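Local coordinates for protein glutamine synthetase (Streptomyces coelicolor, PDB 4BAX) that belongs to the glutamine synthetase family and forms an assembly of ten chains, each combining a beta-Grasp domain with a catalytic domain, at residues Lys60-Cys65 with Leu76-Val81; Gln196-Arg201 with Asp322-Thr327; Ala269-Arg274 with Arg316-Val321. All coordinates share one frame; numbering follows the deposited sequence.

From the N terminus, contact 1 comes first: Lys60-Cys65 and Leu76-Val81 close a short hairpin loop in the five-stranded sheet of the beta-Grasp domain. Contact 2 opens next, at helix 190-210, and closes a far longer loop where Asp322-Thr327 begins helix 323-341. Contact 3 lies nested inside that loop, joining Ala269-Arg274 to Arg316-Val321, the segment that runs directly into contact 2. Contact 1 precedes both in series, yet it meets contact 2 in space, with Leu78 packing against Tyr324 and Val199. Pro317 and Val321 pack on Val326, linking contact 3 to contact 2. Contacts 1 and 3 do not touch and lie on opposite sides of the chain's centre.

Contact 1: Lys60-Cys65 with Leu76-Val81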
loop_
_atom_site.group_PDB
_atom_site.type_symbol
_atom_site.label_atom_id
_atom_site.label_comp_id
_atom_site.label_asym_id
_atom_site.label_seq_id
_atom_site.Cartn_x
_atom_site.Cartn_y
_atom_site.Cartn_z
ATOM N N LYS A 60 -28.948 36.462 -18.661
ATOM C CA LYS A 60 -29.086 37.044 -19.970
ATOM C C LYS A 60 -27.810 36.798 -20.781
ATOM O O LYS A 60 -26.755 37.301 -20.415
ATOM C CB LYS A 60 -29.339 38.546 -19.844
ATOM C CG LYS A 60 -29.590 39.236 -21.144
ATOM C CD LYS A 60 -29.611 40.734 -20.875
ATOM C CE LYS A 60 -29.821 41.531 -22.148
ATOM N NZ LYS A 60 -31.114 41.077 -22.747
ATOM N N PRO A 61 -27.913 36.029 -21.882
ATOM C CA PRO A 61 -26.774 35.692 -22.755
ATOM C C PRO A 61 -26.097 36.955 -23.289
ATOM O O PRO A 61 -26.794 37.892 -23.694
ATOM C CB PRO A 61 -27.429 34.923 -23.915
ATOM C CG PRO A 61 -28.713 34.384 -23.354
ATOM C CD PRO A 61 -29.125 35.243 -22.204
ATOM N N VAL A 62 -24.768 37.020 -23.233
ATOM C CA VAL A 62 -24.054 38.169 -23.790
ATOM C C VAL A 62 -23.011 37.702 -24.794
ATOM O O VAL A 62 -22.524 38.480 -25.621
ATOM C CB VAL A 62 -23.409 39.051 -22.682
ATOM C CG1 VAL A 62 -24.479 39.549 -21.726
ATOM C CG2 VAL A 62 -22.333 38.278 -21.926
ATOM N N PHE A 63 -22.633 36.433 -24.676
ATOM C CA PHE A 63 -21.616 35.853 -25.540
ATOM C C PHE A 63 -21.867 34.360 -25.653
ATOM O O PHE A 63 -22.269 33.738 -24.673
ATOM C CB PHE A 63 -20.221 36.130 -24.986
ATOM C CG PHE A 63 -19.113 35.457 -25.762
ATOM C CD1 PHE A 63 -18.539 36.107 -26.849
ATOM C CD2 PHE A 63 -18.631 34.197 -25.404
ATOM C CE1 PHE A 63 -17.511 35.512 -27.584
ATOM C CE2 PHE A 63 -17.602 33.595 -26.128
ATOM C CZ PHE A 63 -17.039 34.256 -27.220
ATOM N N SER A 64 -21.581 33.786 -26.825
ATOM C CA SER A 64 -21.740 32.336 -27.046
ATOM C C SER A 64 -20.678 31.805 -28.004
ATOM O O SER A 64 -20.178 32.534 -28.865
ATOM C CB SER A 64 -23.144 31.977 -27.547
ATOM O OG SER A 64 -23.305 32.348 -28.911
ATOM N N CYS A 65 -20.341 30.531 -27.847
ATOM C CA CYS A 65 -19.322 29.917 -28.671
ATOM C C CYS A 65 -19.572 28.414 -28.661
ATOM O O CYS A 65 -20.330 27.917 -27.813
ATOM C CB CYS A 65 -17.939 30.254 -28.131
ATOM S SG CYS A 65 -17.706 29.674 -26.481
ATOM N N LEU A 76 -21.524 27.015 -25.541
ATOM C CA LEU A 76 -21.384 27.665 -24.242
ATOM C C LEU A 76 -22.050 29.026 -24.311
ATOM O O LEU A 76 -21.885 29.755 -25.295
ATOM C CB LEU A 76 -19.925 27.820 -23.858
ATOM C CG LEU A 76 -19.130 26.541 -24.019
ATOM C CD1 LEU A 76 -17.656 26.898 -23.895
ATOM C CD2 LEU A 76 -19.574 25.483 -23.006
ATOM N N VAL A 77 -22.827 29.354 -23.291
ATOM C CA VAL A 77 -23.503 30.635 -23.259
ATOM C C VAL A 77 -23.109 31.413 -22.011
ATOM O O VAL A 77 -23.566 31.098 -20.903
ATOM C CB VAL A 77 -25.045 30.476 -23.285
ATOM C CG1 VAL A 77 -25.694 31.775 -23.672
ATOM C CG2 VAL A 77 -25.461 29.403 -24.259
ATOM N N LEU A 78 -22.277 32.436 -22.190
ATOM C CA LEU A 78 -21.919 33.308 -21.082
ATOM C C LEU A 78 -23.010 34.358 -20.864
ATOM O O LEU A 78 -23.386 35.046 -21.803
ATOM C CB LEU A 78 -20.573 33.990 -21.353
ATOM C CG LEU A 78 -20.072 34.942 -20.271
ATOM C CD1 LEU A 78 -19.718 34.208 -18.975
ATOM C CD2 LEU A 78 -18.900 35.756 -20.786
ATOM N N CYS A 79 -23.450 34.529 -19.611
ATOM C CA CYS A 79 -24.589 35.419 -19.291
ATOM C C CYS A 79 -24.201 36.494 -18.307
ATOM O O CYS A 79 -23.191 36.395 -17.606
ATOM C CB CYS A 79 -25.761 34.628 -18.691
ATOM S SG CYS A 79 -26.437 33.283 -19.685
ATOM N N GLU A 80 -25.001 37.545 -18.271
ATOM C CA GLU A 80 -24.876 38.507 -17.193
ATOM C C GLU A 80 -26.080 38.275 -16.305
ATOM O O GLU A 80 -27.098 37.721 -16.756
ATOM C CB GLU A 80 -24.801 39.951 -17.709
ATOM C CG GLU A 80 -26.099 40.442 -18.352
ATOM C CD GLU A 80 -26.002 41.893 -18.825
ATOM O OE1 GLU A 80 -24.959 42.529 -18.539
ATOM O OE2 GLU A 80 -26.957 42.393 -19.477
ATOM N N VAL A 81 -25.982 38.732 -15.064
ATOM C CA VAL A 81 -27.010 38.436 -14.076
ATOM C C VAL A 81 -27.867 39.674 -13.866
ATOM O O VAL A 81 -27.356 40.786 -13.646
ATOM C CB VAL A 81 -26.392 37.953 -12.737
ATOM C CG1 VAL A 81 -27.470 37.590 -11.727
ATOM C CG2 VAL A 81 -25.483 36.752 -12.985
#
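Phe63 and Leu78 pair at the tightly packed part of this contact, with Leu78 CB lying at the edge of the Phe63 ring, near its plane. Leu78 O is gripped twice in its carbonyl plane, by Val62 N at 2.8 Å and by Phe63 N at 3.3 Å, while Leu78 N returns a bond to Phe63 O. Two pairs further along, Cys65 SG rests 3.8 Å from Leu76 CD1. Phe63, Leu76 and Leu78 all turn their side chains to the sheet face that packs on helix 190-210. Pro61 CB lies alongside Val77 CG1 at 3.6 Å, with Leu34 near the proline. At the Lys60-Glu80 end the backbones still form a hydrogen-bonded pair, but the lysine side chain leads out to solvent. With CG anti to the backbone N (chi1 -176°), it runs beside the glutamate so that Lys60 CD is 3.4 Å from Glu80 OE2. The charged atoms themselves stay apart, Lys60 NZ lying 5.5 Å from Glu80 OE2; Glu80 OE1 is bonded instead to Asn92 ND2. The extra residue on the first strand, with Val62 and Phe63 both facing Leu78, makes this a classic beta bulge in an antiparallel hairpin of the beta-Grasp domain.

Contact 2: Gln196-Arg201 with Asp322-Thr327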
loop_
_atom_site.group_PDB
_atom_site.type_symbol
_atom_site.label_atom_id
_atom_site.label_comp_id
_atom_site.label_asym_id
_atom_site.label_seq_id
_atom_site.Cartn_x
_atom_site.Cartn_y
_atom_site.Cartn_z
ATOM N N GLN A 196 -14.180 36.540 -23.284
ATOM C CA GLN A 196 -13.407 35.364 -23.715
ATOM C C GLN A 196 -12.554 34.781 -22.577
ATOM O O GLN A 196 -12.497 33.562 -22.400
ATOM C CB GLN A 196 -12.529 35.692 -24.941
ATOM C CG GLN A 196 -13.288 36.061 -26.228
ATOM C CD GLN A 196 -12.446 35.941 -27.511
ATOM O OE1 GLN A 196 -11.329 35.423 -27.487
ATOM N NE2 GLN A 196 -13.003 36.395 -28.644
ATOM N N LEU A 197 -11.978 35.663 -21.760
ATOM C CA LEU A 197 -11.153 35.270 -20.618
ATOM C C LEU A 197 -11.948 34.481 -19.563
ATOM O O LEU A 197 -11.444 33.479 -18.994
ATOM C CB LEU A 197 -10.494 36.505 -19.983
ATOM C CG LEU A 197 -9.631 36.228 -18.742
ATOM C CD1 LEU A 197 -8.580 35.152 -19.032
ATOM C CD2 LEU A 197 -8.944 37.491 -18.219
ATOM N N TRP A 198 -13.184 34.926 -19.306
ATOM C CA TRP A 198 -14.045 34.225 -18.356
ATOM C C TRP A 198 -14.364 32.829 -18.856
ATOM O O TRP A 198 -14.310 31.842 -18.104
ATOM C CB TRP A 198 -15.345 35.002 -18.097
ATOM C CG TRP A 198 -15.224 35.952 -16.952
ATOM C CD1 TRP A 198 -15.421 37.320 -16.972
ATOM C CD2 TRP A 198 -14.810 35.630 -15.629
ATOM N NE1 TRP A 198 -15.191 37.852 -15.718
ATOM C CE2 TRP A 198 -14.810 36.836 -14.878
ATOM C CE3 TRP A 198 -14.455 34.433 -14.989
ATOM C CZ2 TRP A 198 -14.465 36.870 -13.518
ATOM C CZ3 TRP A 198 -14.108 34.471 -13.641
ATOM C CH2 TRP A 198 -14.121 35.679 -12.922
ATOM N N VAL A 199 -14.625 32.753 -20.152
ATOM C CA VAL A 199 -14.928 31.492 -20.774
ATOM C C VAL A 199 -13.672 30.614 -20.791
ATOM O O VAL A 199 -13.710 29.409 -20.511
ATOM C CB VAL A 199 -15.506 31.692 -22.176
ATOM C CG1 VAL A 199 -15.613 30.356 -22.881
ATOM C CG2 VAL A 199 -16.873 32.378 -22.094
ATOM N N ALA A 200 -12.543 31.248 -21.089
ATOM C CA ALA A 200 -11.284 30.538 -21.090
ATOM C C ALA A 200 -10.927 30.013 -19.673
ATOM O O ALA A 200 -10.395 28.898 -19.534
ATOM C CB ALA A 200 -10.158 31.418 -21.675
ATOM N N ARG A 201 -11.240 30.798 -18.635
ATOM C CA ARG A 201 -11.067 30.346 -17.252
ATOM C C ARG A 201 -11.980 29.159 -16.997
ATOM O O ARG A 201 -11.578 28.137 -16.422
ATOM C CB ARG A 201 -11.390 31.454 -16.245
ATOM C CG ARG A 201 -10.251 32.444 -15.992
ATOM C CD ARG A 201 -10.813 33.824 -15.583
ATOM N NE ARG A 201 -9.766 34.771 -15.193
ATOM C CZ ARG A 201 -9.869 35.688 -14.225
ATOM N NH1 ARG A 201 -10.993 35.819 -13.517
ATOM N NH2 ARG A 201 -8.835 36.493 -13.969
ATOM N N ASP A 322 -10.937 40.362 -11.755
ATOM C CA ASP A 322 -12.077 40.329 -12.667
ATOM C C ASP A 322 -11.696 41.168 -13.887
ATOM O O ASP A 322 -11.427 42.369 -13.756
ATOM C CB ASP A 322 -13.311 40.932 -11.979
ATOM C CG ASP A 322 -14.602 40.774 -12.800
ATOM O OD1 ASP A 322 -14.533 40.584 -14.038
ATOM O OD2 ASP A 322 -15.696 40.845 -12.197
ATOM N N PRO A 323 -11.702 40.553 -15.083
ATOM C CA PRO A 323 -11.367 41.273 -16.327
ATOM C C PRO A 323 -12.298 42.460 -16.597
ATOM O O PRO A 323 -11.819 43.509 -17.053
ATOM C CB PRO A 323 -11.495 40.196 -17.425
ATOM C CG PRO A 323 -12.270 39.068 -16.790
ATOM C CD PRO A 323 -11.940 39.117 -15.312
ATOM N N TYR A 324 -13.573 42.330 -16.224
ATOM C CA TYR A 324 -14.541 43.404 -16.413
ATOM C C TYR A 324 -14.110 44.657 -15.659
ATOM O O TYR A 324 -14.295 45.791 -16.137
ATOM C CB TYR A 324 -15.939 42.974 -15.919
ATOM C CG TYR A 324 -16.623 41.900 -16.752
ATOM C CD1 TYR A 324 -16.669 41.983 -18.135
ATOM C CD2 TYR A 324 -17.165 40.762 -16.146
ATOM C CE1 TYR A 324 -17.264 40.986 -18.896
ATOM C CE2 TYR A 324 -17.766 39.760 -16.905
ATOM C CZ TYR A 324 -17.813 39.883 -18.279
ATOM O OH TYR A 324 -18.403 38.904 -19.043
ATOM N N VAL A 325 -13.555 44.437 -14.471
ATOM C CA VAL A 325 -13.088 45.516 -13.616
ATOM C C VAL A 325 -11.772 46.187 -14.062
ATOM O O VAL A 325 -11.714 47.410 -14.212
ATOM C CB VAL A 325 -13.005 45.032 -12.140
ATOM C CG1 VAL A 325 -12.471 46.123 -11.226
ATOM C CG2 VAL A 325 -14.383 44.542 -11.680
ATOM N N VAL A 326 -10.735 45.393 -14.321
ATOM C CA VAL A 326 -9.445 45.958 -14.715
ATOM C C VAL A 326 -9.562 46.707 -16.040
ATOM O O VAL A 326 -9.011 47.805 -16.196
ATOM C CB VAL A 326 -8.297 44.909 -14.718
ATOM C CG1 VAL A 326 -8.597 43.719 -15.664
ATOM C CG2 VAL A 326 -6.975 45.570 -15.031
ATOM N N THR A 327 -10.340 46.147 -16.964
ATOM C CA THR A 327 -10.563 46.812 -18.247
ATOM C C THR A 327 -11.336 48.132 -18.051
ATOM O O THR A 327 -10.943 49.169 -18.608
ATOM C CB THR A 327 -11.326 45.904 -19.280
ATOM O OG1 THR A 327 -12.531 45.381 -18.703
ATOM C CG2 THR A 327 -10.447 44.765 -19.806
#
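Leu197 and Pro323 bring the two backbones nearest, Leu197 CA lying 7.4 Å from Pro323 CA, while the short helical axes stay 11.3 Å apart and run at 149°, roughly antiparallel. Side chains therefore make the contact, with Pro323 at its middle, between Leu197, Trp198 and Arg201. The proline and tryptophan side chains cross at about a right angle, Pro323 CG and CD lying over one face of the indole, with Pro323 CG 3.3 Å from Trp198 NE1. Leu197 CD2 meets Pro323 CB at 3.8 Å. Arg201 and Pro323 approach from opposite directions, Pro323 CD lying over one face of the guanidinium; Arg201 NH1 also sits above the rim of the same indole face as the proline. The guanidinium is held by Val321 O, through NH2, and by Gln115, through NE. Asp322 is the N-cap of helix 323-341: with CG anti to the backbone N (chi1 -173°), its OD1 accepts from Tyr324 N at 3.0 Å, and Pro323 is the first residue of the helix. The same OD1 accepts a second bond from Trp198 NE1, 3.3 Å away. OD1 lies near the indole plane, but the indole N-H meets the carboxylate from above the carboxylate plane. The two N-H groups reach OD1 from opposite faces, so the cap is tied to helix 190-210 as well. Asp322 OD2 has its own partner, Thr93 OG1. Tyr324 completes the cluster, its ring centre 4.9 Å from that of the Trp198 five-membered ring, with the planes inclined at 38°; Tyr324 OH is hydrogen-bonded to Asp195 OD1. One turn on, Thr327 OG1 and Thr327 N both bond to Pro323 O, from opposite faces of the carbonyl.

Contact 3: Ala269-Arg274 with Arg316-Val321; sequences AGIDDR and RPNANV
Arg274 and Asn318 carry the main polar link, a hydrogen bond of 2.9 Å from Arg274 NE to Asn318 OD1. The donor stands above the carbonyl plane of the amide, not on a lone pair, and the guanidinium and amide planes are 82° apart. Arg274 NH2 adds a weak bond to the same oxygen. The arginine chain is extended as far as CD and then bends (chi3 88°), which turns the guanidinium edge toward the carbonyl of Arg316. A hydrogen bond from a second asparagine amide joins the other end of the contact: Asn320 ND2 gives its N-H to Ala269 O at 3.2 Å, in the carbonyl plane and on a lone pair. Between the two, Asn318 ND2 makes a weak bond to Asn320 OD1, so the asparagines are chained together. Van der Waals contact comes from Ile271, whose CG1 and CD1 lie against the oxygens Asn318 OD1 and Arg316 O respectively, each 3.5 Å away; Val264 of helix 259-264 also touches it. Backbone bonding shapes the second segment, Val321 N returning to Asn318 O at 3.1 Å. That bond closes a type I beta turn, through which the chain passes from strand 312-314 to helix 323-341.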
loop_
_atom_site.group_PDB
_atom_site.type_symbol
_atom_site.label_atom_id
_atom_site.label_comp_id
_atom_site.label_asym_id
_atom_site.label_seq_id
_atom_site.Cartn_x
_atom_site.Cartn_y
_atom_site.Cartn_z
ATOM N N ALA A 269 -7.921 39.969 -4.843
ATOM C CA ALA A 269 -7.785 39.741 -3.418
ATOM C C ALA A 269 -6.394 39.207 -3.083
ATOM O O ALA A 269 -5.855 38.343 -3.792
ATOM C CB ALA A 269 -8.875 38.773 -2.940
ATOM N N GLY A 270 -5.789 39.742 -2.031
ATOM C CA GLY A 270 -4.474 39.273 -1.643
ATOM C C GLY A 270 -3.337 39.882 -2.438
ATOM O O GLY A 270 -2.238 39.323 -2.444
ATOM N N ILE A 271 -3.570 41.049 -3.044
ATOM C CA ILE A 271 -2.553 41.712 -3.868
ATOM C C ILE A 271 -1.280 42.083 -3.105
ATOM O O ILE A 271 -0.168 42.044 -3.651
ATOM C CB ILE A 271 -3.157 42.955 -4.604
ATOM C CG1 ILE A 271 -2.214 43.451 -5.703
ATOM C CG2 ILE A 271 -3.442 44.099 -3.625
ATOM C CD1 ILE A 271 -2.925 44.043 -6.899
ATOM N N ASP A 272 -1.454 42.394 -1.826
ATOM C CA ASP A 272 -0.352 42.697 -0.926
ATOM C C ASP A 272 0.607 41.520 -0.710
ATOM O O ASP A 272 1.809 41.716 -0.484
ATOM C CB ASP A 272 -0.868 43.255 0.408
ATOM C CG ASP A 272 -2.032 42.445 0.967
ATOM O OD1 ASP A 272 -2.607 41.639 0.204
ATOM O OD2 ASP A 272 -2.367 42.595 2.168
ATOM N N ASP A 273 0.057 40.307 -0.769
ATOM C CA ASP A 273 0.825 39.059 -0.675
ATOM C C ASP A 273 1.718 38.759 -1.906
ATOM O O ASP A 273 2.768 38.106 -1.796
ATOM C CB ASP A 273 -0.092 37.881 -0.320
ATOM C CG ASP A 273 -0.824 38.094 1.027
ATOM O OD1 ASP A 273 -0.223 38.669 1.967
ATOM O OD2 ASP A 273 -2.012 37.707 1.145
ATOM N N ARG A 274 1.253 39.180 -3.083
ATOM C CA ARG A 274 2.018 39.014 -4.311
ATOM C C ARG A 274 2.901 40.230 -4.596
ATOM O O ARG A 274 4.061 40.077 -4.941
ATOM C CB ARG A 274 1.113 38.708 -5.504
ATOM C CG ARG A 274 1.843 38.695 -6.850
ATOM C CD ARG A 274 0.886 38.366 -7.974
ATOM N NE ARG A 274 0.273 39.597 -8.445
ATOM C CZ ARG A 274 0.643 40.282 -9.527
ATOM N NH1 ARG A 274 1.619 39.845 -10.313
ATOM N NH2 ARG A 274 0.007 41.401 -9.840
ATOM N N ARG A 316 0.540 45.254 -12.512
ATOM C CA ARG A 316 -0.124 45.138 -11.202
ATOM C C ARG A 316 -1.273 44.099 -11.028
ATOM O O ARG A 316 -1.392 43.526 -9.947
ATOM C CB ARG A 316 -0.601 46.507 -10.742
ATOM C CG ARG A 316 0.527 47.483 -10.481
ATOM C CD ARG A 316 -0.030 48.847 -10.209
ATOM N NE ARG A 316 -0.681 49.347 -11.417
ATOM C CZ ARG A 316 -1.478 50.411 -11.442
ATOM N NH1 ARG A 316 -1.702 51.089 -10.322
ATOM N NH2 ARG A 316 -2.039 50.807 -12.585
ATOM N N PRO A 317 -2.126 43.872 -12.044
ATOM C CA PRO A 317 -3.285 43.008 -11.717
ATOM C C PRO A 317 -2.936 41.551 -11.356
ATOM O O PRO A 317 -2.043 40.912 -11.942
ATOM C CB PRO A 317 -4.156 43.069 -12.989
ATOM C CG PRO A 317 -3.682 44.293 -13.738
ATOM C CD PRO A 317 -2.205 44.406 -13.421
ATOM N N ASN A 318 -3.636 41.042 -10.343
ATOM C CA ASN A 318 -3.478 39.657 -9.911
ATOM C C ASN A 318 -4.087 38.699 -10.907
ATOM O O ASN A 318 -4.928 39.104 -11.705
ATOM C CB ASN A 318 -4.200 39.451 -8.597
ATOM C CG ASN A 318 -3.398 39.899 -7.410
ATOM O OD1 ASN A 318 -2.288 40.463 -7.539
ATOM N ND2 ASN A 318 -3.948 39.642 -6.226
ATOM N N ALA A 319 -3.690 37.426 -10.831
ATOM C CA ALA A 319 -4.296 36.381 -11.659
ATOM C C ALA A 319 -5.782 36.221 -11.335
ATOM O O ALA A 319 -6.540 35.722 -12.175
ATOM C CB ALA A 319 -3.570 35.059 -11.480
ATOM N N ASN A 320 -6.197 36.640 -10.132
ATOM C CA ASN A 320 -7.606 36.528 -9.742
ATOM C C ASN A 320 -8.411 37.813 -9.967
ATOM O O ASN A 320 -9.503 37.959 -9.423
ATOM C CB ASN A 320 -7.755 36.016 -8.296
ATOM C CG ASN A 320 -7.230 37.008 -7.269
ATOM O OD1 ASN A 320 -6.615 38.023 -7.621
ATOM N ND2 ASN A 320 -7.432 36.698 -5.989
ATOM N N VAL A 321 -7.882 38.746 -10.752
ATOM C CA VAL A 321 -8.639 39.957 -11.078
ATOM C C VAL A 321 -9.847 39.632 -11.959
ATOM O O VAL A 321 -9.811 38.711 -12.771
ATOM C CB VAL A 321 -7.749 41.004 -11.783
ATOM C CG1 VAL A 321 -7.359 40.556 -13.201
ATOM C CG2 VAL A 321 -8.431 42.380 -11.776
#